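Monosaccharide-transporting ATPase (Actinobacillus succinogenes, PDB 5DTE) probably serves as the periplasmic sugar-binding component of an ABC transporter, and holds D-allose in its β-pyranose form. Local coordinates at residues 141-152 against 263-271; 218-229 against 244-255. One frame throughout, in Å; residues are numbered along the deposited sequence.

Interaction 1. Residues 141-152 against 263-271. With ALL (beta-D-allopyranose), chain E.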
loop_
_atom_site.group_PDB
_atom_site.type_symbol
_atom_site.label_atom_id
_atom_site.label_comp_id
_atom_site.label_asym_id
_atom_site.label_seq_id
_atom_site.Cartn_x
_atom_site.Cartn_y
_atom_site.Cartn_z
ATOM N N GLY A 141 7.602 -0.720 7.319
ATOM C CA GLY A 141 6.828 -1.897 6.989
ATOM C C GLY A 141 7.651 -2.929 6.249
ATOM O O GLY A 141 7.623 -4.107 6.608
ATOM N N GLY A 142 8.383 -2.482 5.222
ATOM C CA GLY A 142 9.287 -3.340 4.472
ATOM C C GLY A 142 10.485 -3.827 5.289
ATOM O O GLY A 142 10.876 -5.004 5.223
ATOM N N TYR A 143 11.088 -2.925 6.054
ATOM C CA TYR A 143 12.135 -3.323 6.977
ATOM C C TYR A 143 11.634 -4.436 7.881
ATOM O O TYR A 143 12.239 -5.495 7.960
ATOM C CB TYR A 143 12.604 -2.142 7.821
ATOM C CG TYR A 143 13.630 -2.510 8.885
ATOM C CD1 TYR A 143 14.984 -2.624 8.567
ATOM C CD2 TYR A 143 13.244 -2.740 10.211
ATOM C CE1 TYR A 143 15.918 -2.953 9.527
ATOM C CE2 TYR A 143 14.181 -3.072 11.181
ATOM C CZ TYR A 143 15.513 -3.174 10.834
ATOM O OH TYR A 143 16.447 -3.501 11.794
ATOM N N LEU A 144 10.519 -4.202 8.558
ATOM C CA LEU A 144 9.950 -5.243 9.403
ATOM C C LEU A 144 9.660 -6.526 8.615
ATOM O O LEU A 144 9.860 -7.612 9.131
ATOM C CB LEU A 144 8.672 -4.748 10.087
ATOM C CG LEU A 144 8.776 -3.826 11.311
ATOM C CD1 LEU A 144 7.479 -3.031 11.514
ATOM C CD2 LEU A 144 9.102 -4.622 12.561
ATOM N N GLU A 145 9.207 -6.397 7.368
ATOM C CA GLU A 145 8.807 -7.549 6.564
ATOM C C GLU A 145 10.012 -8.312 6.034
ATOM O O GLU A 145 9.998 -9.541 5.969
ATOM C CB GLU A 145 7.915 -7.121 5.385
ATOM C CG GLU A 145 7.605 -8.258 4.373
ATOM C CD GLU A 145 7.070 -7.773 3.024
ATOM O OE1 GLU A 145 6.396 -6.721 2.950
ATOM O OE2 GLU A 145 7.314 -8.459 2.018
ATOM N N ALA A 146 11.052 -7.592 5.631
ATOM C CA ALA A 146 12.250 -8.258 5.133
ATOM C C ALA A 146 12.938 -8.983 6.278
ATOM O O ALA A 146 13.366 -10.130 6.154
ATOM C CB ALA A 146 13.192 -7.259 4.488
ATOM N N LYS A 147 12.999 -8.293 7.408
ATOM C CA LYS A 147 13.694 -8.779 8.585
ATOM C C LYS A 147 13.135 -10.111 9.029
ATOM O O LYS A 147 13.884 -10.980 9.467
ATOM C CB LYS A 147 13.607 -7.759 9.723
ATOM C CG LYS A 147 14.707 -7.916 10.756
ATOM C CD LYS A 147 14.939 -6.629 11.529
ATOM C CE LYS A 147 15.957 -6.838 12.636
ATOM N NZ LYS A 147 17.008 -7.808 12.224
ATOM N N ASN A 148 11.826 -10.274 8.892
ATOM C CA ASN A 148 11.148 -11.486 9.325
ATOM C C ASN A 148 11.492 -12.675 8.427
ATOM O O ASN A 148 11.717 -13.789 8.904
ATOM C CB ASN A 148 9.643 -11.244 9.353
ATOM C CG ASN A 148 8.872 -12.384 9.984
ATOM O OD1 ASN A 148 8.317 -13.235 9.284
ATOM N ND2 ASN A 148 8.812 -12.396 11.314
ATOM N N LEU A 149 11.549 -12.419 7.124
ATOM C CA LEU A 149 11.914 -13.424 6.129
ATOM C C LEU A 149 13.406 -13.764 6.187
ATOM O O LEU A 149 13.793 -14.914 5.961
ATOM C CB LEU A 149 11.546 -12.923 4.730
ATOM C CG LEU A 149 11.984 -13.710 3.489
ATOM C CD1 LEU A 149 11.075 -14.916 3.262
ATOM C CD2 LEU A 149 12.050 -12.800 2.251
ATOM N N ALA A 150 14.237 -12.758 6.464
ATOM C CA ALA A 150 15.679 -12.969 6.623
ATOM C C ALA A 150 15.928 -13.991 7.703
ATOM O O ALA A 150 16.635 -14.969 7.487
ATOM C CB ALA A 150 16.386 -11.676 6.954
ATOM N N GLU A 151 15.315 -13.758 8.859
ATOM C CA GLU A 151 15.313 -14.713 9.962
ATOM C C GLU A 151 14.724 -16.073 9.578
ATOM O O GLU A 151 15.284 -17.112 9.924
ATOM C CB GLU A 151 14.551 -14.122 11.144
ATOM C CG GLU A 151 15.214 -12.874 11.703
ATOM C CD GLU A 151 16.351 -13.187 12.661
ATOM O OE1 GLU A 151 17.450 -12.600 12.505
ATOM O OE2 GLU A 151 16.135 -14.013 13.580
ATOM N N ALA A 152 13.613 -16.058 8.844
ATOM C CA ALA A 152 12.925 -17.286 8.419
ATOM C C ALA A 152 13.753 -18.205 7.510
ATOM O O ALA A 152 13.658 -19.429 7.625
ATOM C CB ALA A 152 11.622 -16.928 7.724
ATOM N N LYS A 263 2.030 -21.464 3.080
ATOM C CA LYS A 263 2.412 -21.118 1.710
ATOM C C LYS A 263 3.202 -19.795 1.675
ATOM O O LYS A 263 4.027 -19.571 0.777
ATOM C CB LYS A 263 1.176 -21.018 0.814
ATOM C CG LYS A 263 0.412 -22.323 0.582
ATOM C CD LYS A 263 -0.554 -22.207 -0.618
ATOM C CE LYS A 263 -1.341 -23.492 -0.879
ATOM N NZ LYS A 263 -0.498 -24.696 -1.184
ATOM N N MET A 264 2.936 -18.929 2.656
ATOM C CA MET A 264 3.678 -17.680 2.845
ATOM C C MET A 264 4.324 -17.575 4.222
ATOM O O MET A 264 3.853 -18.159 5.193
ATOM C CB MET A 264 2.771 -16.472 2.648
ATOM C CG MET A 264 2.475 -16.121 1.207
ATOM S SD MET A 264 2.022 -14.388 1.191
ATOM C CE MET A 264 0.786 -14.424 -0.084
ATOM N N GLN A 265 5.406 -16.808 4.301
ATOM C CA GLN A 265 6.089 -16.582 5.559
ATOM C C GLN A 265 5.386 -15.503 6.358
ATOM O O GLN A 265 5.014 -15.708 7.512
ATOM C CB GLN A 265 7.534 -16.185 5.322
ATOM C CG GLN A 265 8.183 -15.601 6.558
ATOM C CD GLN A 265 8.281 -16.612 7.680
ATOM O OE1 GLN A 265 8.426 -17.819 7.440
ATOM N NE2 GLN A 265 8.204 -16.126 8.915
ATOM N N ASN A 266 5.205 -14.349 5.727
ATOM C CA ASN A 266 4.510 -13.240 6.349
ATOM C C ASN A 266 3.946 -12.275 5.333
ATOM O O ASN A 266 4.348 -12.275 4.171
ATOM C CB ASN A 266 5.453 -12.488 7.275
ATOM C CG ASN A 266 6.411 -11.600 6.516
ATOM O OD1 ASN A 266 6.099 -10.443 6.203
ATOM N ND2 ASN A 266 7.584 -12.133 6.209
ATOM N N THR A 267 3.015 -11.445 5.790
ATOM C CA THR A 267 2.598 -10.240 5.074
ATOM C C THR A 267 2.478 -9.179 6.134
ATOM O O THR A 267 2.473 -9.517 7.318
ATOM C CB THR A 267 1.269 -10.419 4.334
ATOM O OG1 THR A 267 1.089 -9.350 3.401
ATOM C CG2 THR A 267 0.117 -10.427 5.307
ATOM N N ILE A 268 2.416 -7.908 5.739
ATOM C CA ILE A 268 2.218 -6.818 6.709
ATOM C C ILE A 268 0.790 -6.309 6.610
ATOM O O ILE A 268 0.399 -5.807 5.555
ATOM C CB ILE A 268 3.189 -5.637 6.482
ATOM C CG1 ILE A 268 4.619 -5.987 6.913
ATOM C CG2 ILE A 268 2.719 -4.394 7.239
ATOM C CD1 ILE A 268 4.917 -5.745 8.404
ATOM N N ASP A 269 0.005 -6.472 7.680
ATOM C CA ASP A 269 -1.340 -5.918 7.700
ATOM C C ASP A 269 -1.215 -4.423 7.902
ATOM O O ASP A 269 -0.750 -3.940 8.937
ATOM C CB ASP A 269 -2.230 -6.545 8.783
ATOM C CG ASP A 269 -3.711 -6.117 8.650
ATOM O OD1 ASP A 269 -4.086 -5.541 7.601
ATOM O OD2 ASP A 269 -4.505 -6.372 9.586
ATOM N N GLN A 270 -1.644 -3.708 6.877
ATOM C CA GLN A 270 -1.529 -2.269 6.788
ATOM C C GLN A 270 -2.717 -1.601 7.465
ATOM O O GLN A 270 -2.757 -0.379 7.605
ATOM C CB GLN A 270 -1.449 -1.886 5.316
ATOM C CG GLN A 270 -1.063 -0.501 5.056
ATOM C CD GLN A 270 -1.003 -0.229 3.598
ATOM O OE1 GLN A 270 -1.218 -1.129 2.798
ATOM N NE2 GLN A 270 -0.718 1.018 3.228
ATOM N N LEU A 271 -3.685 -2.426 7.874
ATOM C CA LEU A 271 -4.926 -1.963 8.496
ATOM C C LEU A 271 -5.689 -0.961 7.619
ATOM O O LEU A 271 -5.901 0.200 8.005
ATOM C CB LEU A 271 -4.613 -1.361 9.865
ATOM C CG LEU A 271 -3.871 -2.395 10.707
ATOM C CD1 LEU A 271 -3.477 -1.818 12.025
ATOM C CD2 LEU A 271 -4.765 -3.593 10.910
HETATM C C1 ALL E . -0.072 0.806 -2.519
HETATM C C2 ALL E . -0.898 0.374 -1.322
HETATM C C3 ALL E . -1.231 -1.071 -1.356
HETATM C C4 ALL E . -1.737 -1.513 -2.694
HETATM C C5 ALL E . -0.692 -1.154 -3.736
HETATM C C6 ALL E . -0.974 -1.713 -5.093
HETATM O O1 ALL E . 0.026 2.175 -2.592
HETATM O O2 ALL E . -0.113 0.626 -0.136
HETATM O O3 ALL E . -0.021 -1.836 -1.064
HETATM O O4 ALL E . -1.978 -2.928 -2.687
HETATM O O5 ALL E . -0.640 0.300 -3.803
HETATM O O6 ALL E . -2.054 -1.010 -5.670
#
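The side-chain oxygen of N148 takes a hydrogen bond from the amide of Q265, with NE2 2.9 Å from OD1 and the N-H aimed almost straight at it (166°). OD1 lies in the plane of the Q265 amide, whereas the donor is tilted from the carbonyl plane of N148, and the two amide planes are turned 40° against each other. A bend at chi2 folds the Q265 chain back, so that CB of A152, one turn further along the helix, rests 3.4 Å from its CD. The amide of N266 comes next and runs alongside N148 head to tail, its ND2 3.3 Å from N148 OD1. The other end of that amide, OD1, lies 3.2 Å from CG of E145. E145 extends past N266, and its carboxylate OE2 bonds the hydroxyl of S247. Closer to the sugar the contact becomes apolar: CG1 of I268 packs 3.8 Å from CB of E145, while CD1 reaches CB of L144 at 4.2 Å. Helix 141-152 runs roughly antiparallel to strand 267-269, at 144° and 8.6 Å between axes. Q265, N266 and I268 pair by backbone hydrogen bonds with V246, G248 and D250 in turn, and T267 with V303. The segment thus runs between the edge of strand 245-247 and strand 301-303, with helix 138-152 on one side and helix 253-261, touched by M264 and T267, on the other.

Interaction 2. Residues 218-229 against 244-255. With ALL (beta-D-allopyranose), chain E.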
loop_
_atom_site.group_PDB
_atom_site.type_symbol
_atom_site.label_atom_id
_atom_site.label_comp_id
_atom_site.label_asym_id
_atom_site.label_seq_id
_atom_site.Cartn_x
_atom_site.Cartn_y
_atom_site.Cartn_z
ATOM N N ASN A 218 16.154 -18.706 -2.339
ATOM C CA ASN A 218 15.430 -19.412 -1.278
ATOM C C ASN A 218 14.447 -18.511 -0.531
ATOM O O ASN A 218 13.801 -18.950 0.425
ATOM C CB ASN A 218 16.413 -20.055 -0.270
ATOM C CG ASN A 218 17.176 -19.022 0.597
ATOM O OD1 ASN A 218 17.328 -17.853 0.237
ATOM N ND2 ASN A 218 17.668 -19.478 1.744
ATOM N N GLY A 219 14.340 -17.257 -0.976
ATOM C CA GLY A 219 13.478 -16.263 -0.350
ATOM C C GLY A 219 13.032 -15.140 -1.284
ATOM O O GLY A 219 13.846 -14.573 -2.025
ATOM N N ILE A 220 11.739 -14.809 -1.253
ATOM C CA ILE A 220 11.202 -13.755 -2.119
ATOM C C ILE A 220 10.453 -12.648 -1.383
ATOM O O ILE A 220 9.394 -12.863 -0.784
ATOM C CB ILE A 220 10.246 -14.313 -3.181
ATOM C CG1 ILE A 220 10.971 -15.303 -4.095
ATOM C CG2 ILE A 220 9.680 -13.171 -3.992
ATOM C CD1 ILE A 220 10.070 -15.977 -5.052
ATOM N N PHE A 221 11.013 -11.450 -1.449
ATOM C CA PHE A 221 10.390 -10.293 -0.875
ATOM C C PHE A 221 9.552 -9.648 -1.946
ATOM O O PHE A 221 10.085 -9.252 -2.984
ATOM C CB PHE A 221 11.442 -9.331 -0.355
ATOM C CG PHE A 221 10.883 -8.049 0.176
ATOM C CD1 PHE A 221 10.537 -7.932 1.504
ATOM C CD2 PHE A 221 10.710 -6.955 -0.649
ATOM C CE1 PHE A 221 10.028 -6.747 1.998
ATOM C CE2 PHE A 221 10.195 -5.774 -0.160
ATOM C CZ PHE A 221 9.858 -5.668 1.162
ATOM N N ALA A 222 8.244 -9.556 -1.696
ATOM C CA ALA A 222 7.313 -8.869 -2.595
ATOM C C ALA A 222 6.649 -7.637 -1.932
ATOM O O ALA A 222 6.061 -7.735 -0.846
ATOM C CB ALA A 222 6.257 -9.837 -3.077
ATOM N N ALA A 223 6.722 -6.492 -2.605
ATOM C CA ALA A 223 6.266 -5.208 -2.048
ATOM C C ALA A 223 4.727 -4.979 -1.981
ATOM O O ALA A 223 4.311 -3.939 -1.428
ATOM C CB ALA A 223 6.930 -4.052 -2.834
ATOM N N ASN A 224 3.925 -5.861 -2.597
ATOM C CA ASN A 224 2.568 -6.090 -2.148
ATOM C C ASN A 224 2.061 -7.490 -2.147
ATOM O O ASN A 224 2.648 -8.376 -2.733
ATOM C CB ASN A 224 1.569 -5.144 -2.856
ATOM C CG ASN A 224 1.058 -5.646 -4.189
ATOM O OD1 ASN A 224 0.828 -6.820 -4.432
ATOM N ND2 ASN A 224 0.632 -4.695 -4.954
ATOM N N ASP A 225 0.929 -7.631 -1.469
ATOM C CA ASP A 225 0.262 -8.885 -1.294
ATOM C C ASP A 225 -0.102 -9.601 -2.592
ATOM O O ASP A 225 -0.064 -10.833 -2.641
ATOM C CB ASP A 225 -0.988 -8.675 -0.467
ATOM C CG ASP A 225 -0.822 -9.204 0.922
ATOM O OD1 ASP A 225 0.246 -9.808 1.173
ATOM O OD2 ASP A 225 -1.744 -9.048 1.744
ATOM N N ASN A 226 -0.510 -8.868 -3.625
ATOM C CA ASN A 226 -0.785 -9.507 -4.911
ATOM C C ASN A 226 0.457 -10.160 -5.525
ATOM O O ASN A 226 0.396 -11.318 -5.932
ATOM C CB ASN A 226 -1.390 -8.507 -5.902
ATOM C CG ASN A 226 -2.842 -8.236 -5.628
ATOM O OD1 ASN A 226 -3.537 -9.088 -5.082
ATOM N ND2 ASN A 226 -3.314 -7.046 -5.993
ATOM N N MET A 227 1.576 -9.437 -5.595
ATOM C CA MET A 227 2.783 -10.009 -6.205
ATOM C C MET A 227 3.330 -11.215 -5.393
ATOM O O MET A 227 3.954 -12.126 -5.957
ATOM C CB MET A 227 3.861 -8.933 -6.376
ATOM C CG MET A 227 3.405 -7.751 -7.208
ATOM S SD MET A 227 4.658 -6.499 -7.542
ATOM C CE MET A 227 4.849 -5.737 -5.942
ATOM N N ALA A 228 3.081 -11.222 -4.082
ATOM C CA ALA A 228 3.457 -12.350 -3.225
ATOM C C ALA A 228 2.714 -13.621 -3.620
ATOM O O ALA A 228 3.280 -14.714 -3.640
ATOM C CB ALA A 228 3.183 -12.018 -1.763
ATOM N N ILE A 229 1.434 -13.461 -3.927
ATOM C CA ILE A 229 0.574 -14.560 -4.346
ATOM C C ILE A 229 1.005 -15.098 -5.690
ATOM O O ILE A 229 1.016 -16.308 -5.917
ATOM C CB ILE A 229 -0.893 -14.105 -4.424
ATOM C CG1 ILE A 229 -1.398 -13.735 -3.020
ATOM C CG2 ILE A 229 -1.765 -15.162 -5.122
ATOM C CD1 ILE A 229 -1.831 -14.916 -2.200
ATOM N N VAL A 244 11.486 -22.178 -1.009
ATOM C CA VAL A 244 11.623 -20.724 -1.107
ATOM C C VAL A 244 10.501 -20.068 -0.309
ATOM O O VAL A 244 9.320 -20.372 -0.501
ATOM C CB VAL A 244 11.586 -20.205 -2.580
ATOM C CG1 VAL A 244 11.781 -18.706 -2.612
ATOM C CG2 VAL A 244 12.637 -20.886 -3.437
ATOM N N LEU A 245 10.870 -19.177 0.596
ATOM C CA LEU A 245 9.881 -18.512 1.430
ATOM C C LEU A 245 9.583 -17.109 0.905
ATOM O O LEU A 245 10.481 -16.368 0.516
ATOM C CB LEU A 245 10.357 -18.458 2.881
ATOM C CG LEU A 245 10.870 -19.796 3.412
ATOM C CD1 LEU A 245 11.334 -19.672 4.874
ATOM C CD2 LEU A 245 9.805 -20.865 3.240
ATOM N N VAL A 246 8.304 -16.758 0.906
ATOM C CA VAL A 246 7.827 -15.531 0.291
ATOM C C VAL A 246 7.219 -14.621 1.371
ATOM O O VAL A 246 6.556 -15.106 2.291
ATOM C CB VAL A 246 6.804 -15.877 -0.838
ATOM C CG1 VAL A 246 6.210 -14.632 -1.514
ATOM C CG2 VAL A 246 7.464 -16.800 -1.866
ATOM N N SER A 247 7.490 -13.319 1.279
ATOM C CA SER A 247 6.818 -12.328 2.119
ATOM C C SER A 247 6.041 -11.326 1.257
ATOM O O SER A 247 6.481 -10.955 0.158
ATOM C CB SER A 247 7.826 -11.595 3.006
ATOM O OG SER A 247 8.862 -11.038 2.222
ATOM N N GLY A 248 4.882 -10.895 1.757
ATOM C CA GLY A 248 4.051 -9.940 1.049
ATOM C C GLY A 248 3.722 -8.725 1.884
ATOM O O GLY A 248 4.286 -8.525 2.958
ATOM N N TYR A 249 2.783 -7.918 1.401
ATOM C CA TYR A 249 2.491 -6.628 2.030
ATOM C C TYR A 249 1.093 -6.145 1.688
ATOM O O TYR A 249 0.820 -5.934 0.515
ATOM C CB TYR A 249 3.507 -5.582 1.584
ATOM C CG TYR A 249 3.574 -4.361 2.461
ATOM C CD1 TYR A 249 4.660 -4.160 3.317
ATOM C CD2 TYR A 249 2.565 -3.404 2.441
ATOM C CE1 TYR A 249 4.739 -3.041 4.134
ATOM C CE2 TYR A 249 2.634 -2.270 3.262
ATOM C CZ TYR A 249 3.729 -2.096 4.099
ATOM O OH TYR A 249 3.811 -0.987 4.907
ATOM N N ASP A 250 0.247 -6.015 2.724
ATOM C CA ASP A 250 -1.094 -5.388 2.728
ATOM C C ASP A 250 -2.006 -6.105 3.735
ATOM O O ASP A 250 -2.820 -5.479 4.429
ATOM C CB ASP A 250 -1.788 -5.387 1.353
ATOM C CG ASP A 250 -1.291 -4.280 0.440
ATOM O OD1 ASP A 250 -0.485 -3.448 0.896
ATOM O OD2 ASP A 250 -1.691 -4.256 -0.739
ATOM N N GLY A 251 -1.883 -7.428 3.784
ATOM C CA GLY A 251 -2.703 -8.242 4.662
ATOM C C GLY A 251 -4.074 -8.646 4.138
ATOM O O GLY A 251 -4.999 -8.843 4.932
ATOM N N ILE A 252 -4.216 -8.784 2.821
ATOM C CA ILE A 252 -5.510 -9.165 2.235
ATOM C C ILE A 252 -5.871 -10.570 2.736
ATOM O O ILE A 252 -4.988 -11.325 3.154
ATOM C CB ILE A 252 -5.508 -9.105 0.650
ATOM C CG1 ILE A 252 -4.536 -10.102 0.019
ATOM C CG2 ILE A 252 -5.159 -7.711 0.140
ATOM C CD1 ILE A 252 -4.399 -9.913 -1.470
ATOM N N PRO A 253 -7.169 -10.902 2.758
ATOM C CA PRO A 253 -7.648 -12.215 3.202
ATOM C C PRO A 253 -6.872 -13.404 2.633
ATOM O O PRO A 253 -6.395 -14.235 3.402
ATOM C CB PRO A 253 -9.102 -12.246 2.711
ATOM C CG PRO A 253 -9.412 -10.854 2.206
ATOM C CD PRO A 253 -8.284 -9.961 2.602
ATOM N N LEU A 254 -6.742 -13.481 1.317
ATOM C CA LEU A 254 -6.073 -14.614 0.675
ATOM C C LEU A 254 -4.585 -14.775 1.077
ATOM O O LEU A 254 -4.105 -15.895 1.280
ATOM C CB LEU A 254 -6.197 -14.480 -0.846
ATOM C CG LEU A 254 -5.565 -15.594 -1.672
ATOM C CD1 LEU A 254 -6.169 -16.942 -1.317
ATOM C CD2 LEU A 254 -5.672 -15.274 -3.157
ATOM N N ALA A 255 -3.858 -13.661 1.170
ATOM C CA ALA A 255 -2.493 -13.664 1.693
ATOM C C ALA A 255 -2.457 -14.214 3.122
ATOM O O ALA A 255 -1.639 -15.069 3.458
ATOM C CB ALA A 255 -1.919 -12.264 1.656
HETATM C C1 ALL E . -0.072 0.806 -2.519
HETATM C C2 ALL E . -0.898 0.374 -1.322
HETATM C C3 ALL E . -1.231 -1.071 -1.356
HETATM C C4 ALL E . -1.737 -1.513 -2.694
HETATM C C5 ALL E . -0.692 -1.154 -3.736
HETATM C C6 ALL E . -0.974 -1.713 -5.093
HETATM O O1 ALL E . 0.026 2.175 -2.592
HETATM O O2 ALL E . -0.113 0.626 -0.136
HETATM O O3 ALL E . -0.021 -1.836 -1.064
HETATM O O4 ALL E . -1.978 -2.928 -2.687
HETATM O O5 ALL E . -0.640 0.300 -3.803
HETATM O O6 ALL E . -2.054 -1.010 -5.670
#
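Part of the allose pocket is formed where two neighbouring parallel strands end, and D250 and N224 sit on the loops that leave them. The sugar O3 donates to OD1 of D250 at 2.6 Å, and O4 bonds the other carboxylate oxygen, although the modelled length there is doubtful. ND2 of N224 lies 3.4 Å from C6 of the sugar, and its OD1 caps helix 225-237 by accepting from the backbone N of M227. With CG between the backbone N and the carbonyl carbon (chi1 86°), the N224 amide turns back over that helix end. Behind the pocket, strands 219-222 and 245-247 belong to a right-handed beta-alpha-beta crossover through helix 225-237, the repeating unit of the Rossmann-like lobes of periplasmic binding proteins. S247, paired with F221 in parallel register, gives its N to I220 O (2.8 Å) and takes A222 N on its O (2.9 Å). On one face V246 CG2 lies beside I220 CB at 4.0 Å, and its CG1 meets A228 of the crossover helix; on the other, F221 CD1 approaches the hydroxyl of S247, which bonds E145. D225 ties down the next loop: its OD2 accepts from I252 N (2.7 Å), nearly along the C-O axis, and weakly from G251 N, while OD1 probably bonds T267. Further out, CD1 of I229 packs 3.8 Å from CG of L254.

In the fold
Both interactions lie in the same lobe, on one side of the chain's centre and about 8 Å apart between their centres, with interaction 2 nested along the chain inside the loop that interaction 1 closes. Interaction 2 is the more buried one and combines main-chain pairing of two strands, aliphatic packing and a carboxylate that takes loop N-H groups; interaction 1 is only partly buried, smaller, and relies on side-chain amides between a helix and an extended segment. They meet directly: T267 probably bonds D225, and N266 O probably accepts from G248 N. Each also reaches the sugar, interaction 2 by hydrogen bonds to D250 and interaction 1 by proximity of Q270.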